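Local coordinates for protein periplasmic beta-glucosidase (Pseudomonas aeruginosa, PDB 6R5T) that probably hydrolyses terminal, non-reducing beta-D-glucosyl residues, releasing beta-D-glucose, as a periplasmic member of glycoside hydrolase family 3, at residues A[195-198]-A[199-202]. The protein carries 1 engineered substitution. Residues are numbered along the deposited sequence; the frame is centred on the assembly and turned at random.
Sequences MSLP and RMFQ
S196 O accepts from M200 N at 3.0 Å, the first i to i+4 backbone bond of the short helix 197-204, and L197 O to F201 N and P198 O to Q202 N carry the turn on. The serine also serves the helix start with its side chain: OG takes the R199 N-H at 3.1 Å, fairly straight (N-H...O 160°). Its chi1 of 77° tucks OG between its own N and carbonyl carbon, from where it can reach forward to the first turn; R199 CB rests 3.4 Å from it. The same OG is hydrogen-bonded to D194 OD2 of the second subunit, so the cap is itself held across the dimer. P198, in the first turn, has no N-H to donate and costs the helix no bond there.

Just before the cap, M195 reaches across to the start of the helix, its side chain crossing that of M200 at an angle. With chi1 at 70° and an extended chi2, SD is carried to 3.7 Å from M200 CA and 4.1 Å from R199 CG; the bend at chi3 turns only CE. M200 runs alongside L197, the two pointing the same way, with L197 CD2 3.8 Å from M200 CE. The F201 ring presents its edge to L197 O, which lies in the ring plane, 3.3 Å from CD1; W236 and L241 of helix 235-245 also pack against F201.

R199 leaves the helix for the second subunit, where NH2 forms a salt bridge with E185, while Q202 OE1 accepts from Y701 N in the same chain. This is a serine N-cap with proline in the first turn, opening a helix that follows strand 172-178 of the family 3 TIM-barrel domain and borders the dimer interface.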
loop_
_atom_site.group_PDB
_atom_site.type_symbol
_atom_site.label_atom_id
_atom_site.label_comp_id
_atom_site.label_asym_id
_atom_site.label_seq_id
_atom_site.Cartn_x
_atom_site.Cartn_y
_atom_site.Cartn_z
ATOM N N MET A 195 6.199 -1.895 8.825
ATOM C CA MET A 195 5.861 -0.534 9.238
ATOM C C MET A 195 6.874 -0.044 10.269
ATOM O O MET A 195 7.559 -0.826 10.894
ATOM C CB MET A 195 4.423 -0.401 9.779
ATOM C CG MET A 195 4.172 -1.029 11.083
ATOM S SD MET A 195 2.511 -0.723 11.801
ATOM C CE MET A 195 1.494 -1.537 10.560
ATOM N N SER A 196 6.951 1.267 10.390
ATOM C CA SER A 196 7.851 1.904 11.370
ATOM C C SER A 196 7.391 1.610 12.795
ATOM O O SER A 196 6.175 1.409 13.063
ATOM C CB SER A 196 7.940 3.404 11.117
ATOM O OG SER A 196 6.757 4.077 11.600
ATOM N N LEU A 197 8.315 1.728 13.721
ATOM C CA LEU A 197 7.929 1.556 15.125
ATOM C C LEU A 197 7.044 2.693 15.584
ATOM O O LEU A 197 6.089 2.445 16.336
ATOM C CB LEU A 197 9.165 1.329 15.985
ATOM C CG LEU A 197 9.874 -0.002 15.701
ATOM C CD1 LEU A 197 11.209 -0.064 16.447
ATOM C CD2 LEU A 197 8.993 -1.195 16.085
ATOM N N PRO A 198 7.287 3.988 15.245
ATOM C CA PRO A 198 6.351 4.999 15.701
ATOM C C PRO A 198 4.917 4.743 15.222
ATOM O O PRO A 198 3.981 4.980 15.981
ATOM C CB PRO A 198 6.964 6.298 15.167
ATOM C CG PRO A 198 8.418 5.991 15.107
ATOM C CD PRO A 198 8.483 4.562 14.599
ATOM N N ARG A 199 4.743 4.299 13.981
ATOM C CA ARG A 199 3.370 4.019 13.459
ATOM C C ARG A 199 2.771 2.834 14.242
ATOM O O ARG A 199 1.573 2.830 14.612
ATOM C CB ARG A 199 3.379 3.757 11.958
ATOM C CG ARG A 199 2.052 3.282 11.409
ATOM C CD ARG A 199 2.032 3.100 9.901
ATOM N NE ARG A 199 1.937 4.373 9.209
ATOM C CZ ARG A 199 1.672 4.487 7.900
ATOM N NH1 ARG A 199 1.556 3.427 7.136
ATOM N NH2 ARG A 199 1.550 5.669 7.357
ATOM N N MET A 200 3.579 1.817 14.442
ATOM C CA MET A 200 3.135 0.614 15.171
ATOM C C MET A 200 2.634 1.019 16.562
ATOM O O MET A 200 1.504 0.664 16.982
ATOM C CB MET A 200 4.303 -0.381 15.233
ATOM C CG MET A 200 3.891 -1.744 15.514
ATOM S SD MET A 200 5.374 -2.787 15.723
ATOM C CE MET A 200 6.157 -2.781 14.138
ATOM N N PHE A 201 3.445 1.782 17.303
ATOM C CA PHE A 201 3.116 2.134 18.693
ATOM C C PHE A 201 1.954 3.115 18.784
ATOM O O PHE A 201 1.101 2.980 19.679
ATOM C CB PHE A 201 4.363 2.636 19.416
ATOM C CG PHE A 201 5.191 1.496 19.963
ATOM C CD1 PHE A 201 5.987 0.745 19.149
ATOM C CD2 PHE A 201 4.933 1.012 21.233
ATOM C CE1 PHE A 201 6.709 -0.333 19.645
ATOM C CE2 PHE A 201 5.587 -0.118 21.714
ATOM C CZ PHE A 201 6.508 -0.759 20.926
ATOM N N GLN A 202 1.922 4.118 17.915
ATOM C CA GLN A 202 0.895 5.169 17.996
ATOM C C GLN A 202 -0.451 4.648 17.492
ATOM O O GLN A 202 -1.491 4.960 18.107
ATOM C CB GLN A 202 1.319 6.380 17.171
ATOM C CG GLN A 202 0.413 7.573 17.392
ATOM C CD GLN A 202 0.594 8.206 18.756
ATOM O OE1 GLN A 202 1.596 8.039 19.423
ATOM N NE2 GLN A 202 -0.350 9.040 19.128
#